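Local coordinates for disulfide bond forming protein (DsbF) (Mycobacterium tuberculosis, PDB 3IOS) that probably oxidises reduced, unfolded secreted proteins to form their disulfide bonds, as a thioredoxin-fold thiol oxidase of the extracellular space, at residues S23-T26 with H30-H33; T53-A58 with Q86-K91; L100-T103 with V107-N110. One frame throughout, in Å; residues are numbered along the deposited sequence. Where two conformers were deposited one is given.

Contact 1: S23-T26 with H30-H33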
loop_
_atom_site.group_PDB
_atom_site.type_symbol
_atom_site.label_atom_id
_atom_site.label_comp_id
_atom_site.label_asym_id
_atom_site.label_seq_id
_atom_site.Cartn_x
_atom_site.Cartn_y
_atom_site.Cartn_z
ATOM N N SER A 23 9.422 9.729 2.100
ATOM C CA SER A 23 10.231 9.032 1.114
ATOM C C SER A 23 10.440 7.623 1.651
ATOM O O SER A 23 10.209 7.370 2.831
ATOM C CB SER A 23 11.574 9.738 0.921
ATOM O OG SER A 23 12.255 9.871 2.152
ATOM N N ALA A 24 10.861 6.711 0.785
ATOM C CA ALA A 24 11.083 5.335 1.199
ATOM C C ALA A 24 11.881 4.579 0.149
ATOM O O ALA A 24 12.185 5.115 -0.914
ATOM C CB ALA A 24 9.740 4.641 1.439
ATOM N N LYS A 25 12.230 3.334 0.459
ATOM C CA LYS A 25 12.975 2.489 -0.469
ATOM C C LYS A 25 12.096 1.310 -0.863
ATOM O O LYS A 25 11.424 0.729 -0.012
ATOM C CB LYS A 25 14.253 1.960 0.190
ATOM C CG LYS A 25 15.442 2.917 0.184
ATOM C CD LYS A 25 16.086 2.991 -1.195
ATOM C CE LYS A 25 17.362 3.823 -1.177
ATOM N NZ LYS A 25 17.965 3.932 -2.537
ATOM N N THR A 26 12.088 0.960 -2.143
ATOM C CA THR A 26 11.283 -0.171 -2.595
ATOM C C THR A 26 12.052 -1.453 -2.316
ATOM O O THR A 26 13.268 -1.431 -2.117
ATOM C CB THR A 26 10.978 -0.103 -4.101
ATOM O OG1 THR A 26 12.180 -0.319 -4.856
ATOM C CG2 THR A 26 10.393 1.251 -4.459
ATOM N N HIS A 30 14.786 0.726 -5.218
ATOM C CA HIS A 30 14.556 2.036 -5.828
ATOM C C HIS A 30 14.073 3.073 -4.816
ATOM O O HIS A 30 13.510 2.727 -3.779
ATOM C CB HIS A 30 13.531 1.915 -6.960
ATOM C CG HIS A 30 13.971 1.036 -8.087
ATOM N ND1 HIS A 30 15.017 1.362 -8.923
ATOM C CD2 HIS A 30 13.514 -0.168 -8.509
ATOM C CE1 HIS A 30 15.186 0.400 -9.812
ATOM N NE2 HIS A 30 14.287 -0.541 -9.583
ATOM N N ASP A 31 14.308 4.350 -5.111
ATOM C CA ASP A 31 13.851 5.414 -4.221
ATOM C C ASP A 31 12.397 5.715 -4.562
ATOM O O ASP A 31 12.021 5.725 -5.732
ATOM C CB ASP A 31 14.686 6.685 -4.412
ATOM C CG ASP A 31 16.093 6.551 -3.866
ATOM O OD1 ASP A 31 16.244 6.339 -2.644
ATOM O OD2 ASP A 31 17.048 6.658 -4.660
ATOM N N PHE A 32 11.583 5.958 -3.540
ATOM C CA PHE A 32 10.170 6.261 -3.744
ATOM C C PHE A 32 9.782 7.539 -3.013
ATOM O O PHE A 32 10.148 7.744 -1.856
ATOM C CB PHE A 32 9.291 5.114 -3.233
ATOM C CG PHE A 32 7.814 5.394 -3.339
ATOM C CD1 PHE A 32 7.126 5.132 -4.521
ATOM C CD2 PHE A 32 7.126 5.966 -2.275
ATOM C CE1 PHE A 32 5.765 5.438 -4.637
ATOM C CE2 PHE A 32 5.769 6.276 -2.381
ATOM C CZ PHE A 32 5.090 6.010 -3.568
ATOM N N HIS A 33 9.018 8.387 -3.691
ATOM C CA HIS A 33 8.573 9.637 -3.105
ATOM C C HIS A 33 7.058 9.669 -3.015
ATOM O O HIS A 33 6.369 9.488 -4.018
ATOM C CB HIS A 33 9.068 10.808 -3.955
ATOM C CG HIS A 33 10.558 10.914 -4.010
ATOM N ND1 HIS A 33 11.311 11.348 -2.940
ATOM C CD2 HIS A 33 11.438 10.602 -4.990
ATOM C CE1 HIS A 33 12.592 11.299 -3.259
ATOM N NE2 HIS A 33 12.696 10.851 -4.497
HETATM O O HOH W 1 14.479 6.914 -0.836
HETATM O O HOH W 2 19.375 5.626 -4.944
#

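Contact 2: T53-A58 with Q86-K91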
loop_
_atom_site.group_PDB
_atom_site.type_symbol
_atom_site.label_atom_id
_atom_site.label_comp_id
_atom_site.label_asym_id
_atom_site.label_seq_id
_atom_site.Cartn_x
_atom_site.Cartn_y
_atom_site.Cartn_z
ATOM N N THR A 53 -3.832 -12.503 7.945
ATOM C CA THR A 53 -4.878 -11.751 7.271
ATOM C C THR A 53 -4.290 -11.112 6.014
ATOM O O THR A 53 -4.926 -11.110 4.960
ATOM C CB THR A 53 -5.466 -10.666 8.191
ATOM O OG1 THR A 53 -6.021 -11.287 9.358
ATOM C CG2 THR A 53 -6.558 -9.887 7.477
ATOM N N CYS A 54 -3.077 -10.572 6.118
ATOM C CA CYS A 54 -2.436 -9.972 4.950
ATOM C C CYS A 54 -2.130 -11.014 3.898
ATOM O O CYS A 54 -2.230 -10.749 2.703
ATOM C CB CYS A 54 -1.143 -9.276 5.341
ATOM S SG CYS A 54 -1.411 -7.779 6.330
ATOM N N GLN A 55 -1.746 -12.200 4.350
ATOM C CA GLN A 55 -1.446 -13.286 3.434
ATOM C C GLN A 55 -2.723 -13.631 2.677
ATOM O O GLN A 55 -2.692 -13.904 1.477
ATOM C CB GLN A 55 -0.935 -14.499 4.217
ATOM C CG GLN A 55 0.431 -14.266 4.849
ATOM C CD GLN A 55 0.776 -15.284 5.919
ATOM O OE1 GLN A 55 0.115 -16.314 6.054
ATOM N NE2 GLN A 55 1.820 -14.996 6.688
ATOM N N GLY A 56 -3.848 -13.585 3.380
ATOM C CA GLY A 56 -5.119 -13.890 2.750
ATOM C C GLY A 56 -5.607 -12.808 1.805
ATOM O O GLY A 56 -6.235 -13.100 0.789
ATOM N N GLU A 57 -5.320 -11.552 2.125
ATOM C CA GLU A 57 -5.768 -10.458 1.273
ATOM C C GLU A 57 -4.842 -10.159 0.100
ATOM O O GLU A 57 -5.242 -9.494 -0.854
ATOM C CB GLU A 57 -5.953 -9.187 2.100
ATOM C CG GLU A 57 -6.869 -9.362 3.294
ATOM C CD GLU A 57 -7.411 -8.048 3.808
ATOM O OE1 GLU A 57 -6.642 -7.068 3.878
ATOM O OE2 GLU A 57 -8.608 -7.999 4.152
ATOM N N ALA A 58 -3.610 -10.648 0.170
ATOM C CA ALA A 58 -2.636 -10.399 -0.889
ATOM C C ALA A 58 -3.148 -10.679 -2.305
ATOM O O ALA A 58 -3.045 -9.822 -3.178
ATOM C CB ALA A 58 -1.360 -11.189 -0.622
ATOM N N GLN A 86 10.483 -10.283 1.242
ATOM C CA GLN A 86 10.708 -10.915 -0.055
ATOM C C GLN A 86 9.982 -12.256 -0.149
ATOM O O GLN A 86 9.451 -12.606 -1.201
ATOM C CB GLN A 86 12.204 -11.136 -0.283
ATOM C CG GLN A 86 13.024 -9.867 -0.165
ATOM C CD GLN A 86 14.508 -10.133 -0.295
ATOM O OE1 GLN A 86 15.031 -11.076 0.298
ATOM N NE2 GLN A 86 15.200 -9.293 -1.059
ATOM N N GLU A 87 9.969 -13.007 0.950
ATOM C CA GLU A 87 9.298 -14.303 0.975
ATOM C C GLU A 87 7.808 -14.118 0.713
ATOM O O GLU A 87 7.197 -14.885 -0.027
ATOM C CB GLU A 87 9.495 -14.982 2.333
ATOM C CG GLU A 87 10.900 -15.484 2.593
ATOM C CD GLU A 87 11.064 -16.030 3.999
ATOM O OE1 GLU A 87 10.213 -16.843 4.424
ATOM O OE2 GLU A 87 12.045 -15.651 4.677
ATOM N N PHE A 88 7.238 -13.090 1.331
ATOM C CA PHE A 88 5.825 -12.771 1.181
ATOM C C PHE A 88 5.502 -12.409 -0.274
ATOM O O PHE A 88 4.562 -12.948 -0.863
ATOM C CB PHE A 88 5.473 -11.607 2.115
ATOM C CG PHE A 88 4.025 -11.185 2.066
ATOM C CD1 PHE A 88 3.117 -11.655 3.011
ATOM C CD2 PHE A 88 3.586 -10.275 1.108
ATOM C CE1 PHE A 88 1.789 -11.216 3.004
ATOM C CE2 PHE A 88 2.262 -9.832 1.091
ATOM C CZ PHE A 88 1.363 -10.302 2.044
ATOM N N VAL A 89 6.282 -11.501 -0.858
ATOM C CA VAL A 89 6.037 -11.101 -2.237
ATOM C C VAL A 89 6.256 -12.261 -3.210
ATOM O O VAL A 89 5.615 -12.318 -4.255
ATOM C CB VAL A 89 6.919 -9.891 -2.647
ATOM C CG1 VAL A 89 6.604 -8.695 -1.758
ATOM C CG2 VAL A 89 8.385 -10.247 -2.546
ATOM N N ASN A 90 7.149 -13.187 -2.865
ATOM C CA ASN A 90 7.401 -14.343 -3.726
ATOM C C ASN A 90 6.235 -15.321 -3.674
ATOM O O ASN A 90 5.852 -15.908 -4.688
ATOM C CB ASN A 90 8.673 -15.094 -3.302
ATOM C CG ASN A 90 9.953 -14.390 -3.720
ATOM O OD1 ASN A 90 9.985 -13.688 -4.706
ATOM N ND2 ASN A 90 11.020 -14.603 -2.969
ATOM N N LYS A 91 5.665 -15.486 -2.486
ATOM C CA LYS A 91 4.565 -16.422 -2.279
ATOM C C LYS A 91 3.223 -15.909 -2.801
ATOM O O LYS A 91 2.432 -16.693 -3.343
ATOM C CB LYS A 91 4.439 -16.738 -0.788
ATOM C CG LYS A 91 3.788 -18.076 -0.464
ATOM C CD LYS A 91 2.305 -18.094 -0.795
ATOM C CE LYS A 91 1.670 -19.422 -0.404
ATOM N NZ LYS A 91 0.211 -19.457 -0.712
#

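Contact 3: L100-T103 with V107-N110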
loop_
_atom_site.group_PDB
_atom_site.type_symbol
_atom_site.label_atom_id
_atom_site.label_comp_id
_atom_site.label_asym_id
_atom_site.label_seq_id
_atom_site.Cartn_x
_atom_site.Cartn_y
_atom_site.Cartn_z
ATOM N N LEU A 100 7.049 -1.149 -0.671
ATOM C CA LEU A 100 8.001 -0.394 0.145
ATOM C C LEU A 100 8.429 -1.192 1.366
ATOM O O LEU A 100 7.601 -1.794 2.053
ATOM C CB LEU A 100 7.386 0.924 0.623
ATOM C CG LEU A 100 6.777 1.819 -0.453
ATOM C CD1 LEU A 100 6.300 3.110 0.182
ATOM C CD2 LEU A 100 7.800 2.093 -1.534
ATOM N N ALA A 101 9.730 -1.191 1.640
ATOM C CA ALA A 101 10.260 -1.899 2.804
ATOM C C ALA A 101 10.387 -0.877 3.931
ATOM O O ALA A 101 11.437 -0.253 4.097
ATOM C CB ALA A 101 11.618 -2.503 2.475
ATOM N N ASP A 102 9.314 -0.713 4.700
ATOM C CA ASP A 102 9.263 0.262 5.789
ATOM C C ASP A 102 9.817 -0.285 7.105
ATOM O O ASP A 102 9.124 -0.312 8.122
ATOM C CB ASP A 102 7.811 0.737 5.970
ATOM C CG ASP A 102 7.688 1.918 6.914
ATOM O OD1 ASP A 102 8.547 2.825 6.844
ATOM O OD2 ASP A 102 6.728 1.950 7.712
ATOM N N THR A 103 11.080 -0.700 7.076
ATOM C CA THR A 103 11.724 -1.258 8.256
ATOM C C THR A 103 11.877 -0.268 9.404
ATOM O O THR A 103 11.872 -0.667 10.571
ATOM C CB THR A 103 13.107 -1.856 7.913
ATOM O OG1 THR A 103 13.917 -0.869 7.266
ATOM C CG2 THR A 103 12.948 -3.058 6.997
ATOM N N VAL A 107 6.931 5.180 7.231
ATOM C CA VAL A 107 5.769 5.319 6.361
ATOM C C VAL A 107 4.491 4.982 7.124
ATOM O O VAL A 107 3.493 5.689 7.007
ATOM C CB VAL A 107 5.891 4.434 5.094
ATOM C CG1 VAL A 107 4.671 4.641 4.197
ATOM C CG2 VAL A 107 7.163 4.793 4.332
ATOM N N TRP A 108 4.507 3.906 7.908
ATOM C CA TRP A 108 3.333 3.556 8.693
ATOM C C TRP A 108 3.000 4.706 9.639
ATOM O O TRP A 108 1.839 5.086 9.791
ATOM C CB TRP A 108 3.588 2.300 9.526
ATOM C CG TRP A 108 3.427 1.019 8.778
ATOM C CD1 TRP A 108 3.795 0.766 7.490
ATOM C CD2 TRP A 108 2.924 -0.211 9.303
ATOM N NE1 TRP A 108 3.559 -0.554 7.178
ATOM C CE2 TRP A 108 3.029 -1.178 8.277
ATOM C CE3 TRP A 108 2.405 -0.596 10.546
ATOM C CZ2 TRP A 108 2.627 -2.505 8.454
ATOM C CZ3 TRP A 108 2.005 -1.919 10.724
ATOM C CH2 TRP A 108 2.123 -2.856 9.682
ATOM N N ALA A 109 4.032 5.258 10.272
ATOM C CA ALA A 109 3.846 6.354 11.216
ATOM C C ALA A 109 3.200 7.554 10.537
ATOM O O ALA A 109 2.321 8.208 11.100
ATOM C CB ALA A 109 5.186 6.750 11.817
ATOM N N ASN A 110 3.640 7.830 9.316
ATOM C CA ASN A 110 3.121 8.949 8.548
ATOM C C ASN A 110 1.617 8.866 8.298
ATOM O O ASN A 110 0.955 9.889 8.124
ATOM C CB ASN A 110 3.849 9.042 7.211
ATOM C CG ASN A 110 3.366 10.200 6.374
ATOM O OD1 ASN A 110 3.666 11.344 6.663
ATOM N ND2 ASN A 110 2.591 9.907 5.342
#

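Contact 1: S23-T26 with H30-H33
Thr-26 grips His-30 twice. Its N donates to the His-30 carbonyl oxygen at 2.8 Å, in the carbonyl plane and with an N-H...O angle of 167°, and its OG1 accepts from His-30 N at 2.8 Å. With chi1 at 69°, OG1 sits between the backbone N and the carbonyl carbon of Thr-26, facing that amide; the hydroxyl also bonds Asp-28 OD1 within the turn. CB of His-30 rests 3.4 Å from OG1 of Thr-26, and the imidazole stands obliquely to that hydroxyl. Farther from the turn, Ala-24 and Phe-32 are the hydrogen-bonded pair, with Ala-24 N to Phe-32 O at 2.9 Å and Phe-32 N to Ala-24 O at 2.8 Å.

The element is a beta hairpin, strands 23-25 and 31-33 running antiparallel, with Ser-23/His-33 and Lys-25/Asp-31 as non-hydrogen-bonded pairs. Lys-25 and Asp-31 add a salt bridge, NZ of Lys-25 lying 3.0 Å from OD1 of Asp-31, although as a hydrogen bond the pair is weak. The side chains run alongside each other on one face; the lysine chain is bent at chi2 (-76°), which carries CD, CE and NZ over toward the carboxylate. Water 2 links NZ of Lys-25, from which it accepts weakly, to OD2 of Asp-31, to which it donates, while water 1 donates both to OD1 and to the carbonyl oxygen of Ala-24. Both carboxylate oxygens thus have partners at an exposed surface.

Apolar contact is lighter. CG2 of Thr-26 lies 4.2 Å from CB of Phe-32, whose ring leads away from the partner strand onto Leu-100, Phe-22 and Leu-37. Ala-24 and Thr-26 also touch Leu-100 of strand 98-101.

Contact 2: T53-A58 with Q86-K91
Phe-88 reaches helix 52-67 because its CG lies anti to its own backbone N (chi1 -179°), extending the benzyl group from helix 82-91 until CE1 and CZ meet Cys-54, Gln-55 and Ala-58. On the other helix, Gln-55 turns its CG back beside the backbone N (chi1 -68°), which sets this methylene 3.8 Å from CE1 of Phe-88. The two side chains cross obliquely through CG, and beyond it the extended glutamine chain leads away from the ring, its amide plane turned 53° from the ring plane. NE2 is held by the carbonyl oxygen of Pro-49, so it is the aliphatic part of Gln-55 that packs here.

The far end of the ring enters the groove between Cys-54 and Ala-58, one turn apart. CZ of Phe-88 lies 3.7 Å from the carbonyl oxygen of Cys-54, which comes to the ring edge near its plane. That oxygen is already engaged in the helix, accepting from Ala-58 N at 2.9 Å. The Ala-58 methyl approaches obliquely, CB 3.9 Å from CZ of Phe-88, and the Cys-54 CB stands 4.2 Å from CE1 of Phe-88. The contact is therefore almost wholly apolar, made by one aromatic side chain that spans the gap from helix 82-91 to helix 52-67, whose segment axes stay 10.8 Å apart.

Cys-54 belongs to the Cys-51/Cys-54 pair of the thioredoxin-type CxxC, which forms a disulfide in this protein and is present in mixed oxidised and reduced forms in this crystal. The packing thus lies directly against the redox helix. Phe-88 also meets Tyr-92 at an inclination. Trp-45 and Trp-47, both of the central strand 42-47, pack on Phe-88, the latter as a ring stack, and Trp-45 also on Ala-58, so the ring links both helices to this strand.

Contact 3: L100-T103 with V107-N110
Asp-102, the centre of an inverse gamma turn at the C-terminal end region of strand 98-101, receives on its carboxylate two backbone amides near the start of the short helix 106-110. Val-107 N donates to OD1 of Asp-102 at 2.9 Å and Trp-108 N to OD2 of Asp-102 at 3.0 Å. The first bond is almost straight, with an N-H...O angle of 170°, and the second nearly as straight, but each amide approaches from above the carboxylate plane. Two bonds, one to each oxygen, fix the rotation of the group and tie the turn to the helix. CG of Asp-102 is anti to the backbone N (chi1 -170°), the extended course that carries the carboxylate across to the helix.

The buried carboxylate, if ionised, would probably be stabilised by the two N-H groups. OD2 of Asp-104 lies close to OD1 of Asp-102 and may raise the pKa of one of the two acids, partly offsetting the effect of the amides.

The two helix side chains pack around the same carboxylate. CG2 of Val-107 lies 3.5 Å from OD1 of Asp-102, beside the oxygen its own amide binds. CD1 of the Trp-108 indole comes to 3.2 Å from OD2 of Asp-102; the approach is oblique, with the carboxylate and indole planes 33° apart. NE1 of Trp-108 is used otherwise, donating to the carbonyl oxygen of Val-76.

In this thioredoxin fold the Trp-108 side chain lies near the CxxC cysteines without touching them. Strand 72-77 pairs with strand 98-101 through Leu-100 and Asp-102, and its Val-76 touches the side chains of Asp-102 and Val-107. With Phe-46 meeting the Trp-108 ring edge-to-face, the helix packs on strands 72-77 and 42-47.

Overall arrangement
Contact 1 is a surface hairpin, whereas contacts 2 and 3 are buried. Their chemistry follows: exposed strands carry a water-linked salt bridge and backbone ladder, the helix pair of contact 2 depends on an aromatic ring, and contact 3 uses a buried carboxylate to hold helix amides. Contacts 1 and 3 touch, with Lys-25 O 3.0 Å from Ala-101 N and Ala-24 CB 3.9 Å from Val-107 CG2, so the hairpin lies along edge strand 98-101 of the mixed sheet. Contact 2 stands apart, its centre about 17 Å from that of contact 3, although helix 82-91 and strand 98-101 follow each other in the chain, and itself includes Cys-54 of the redox pair.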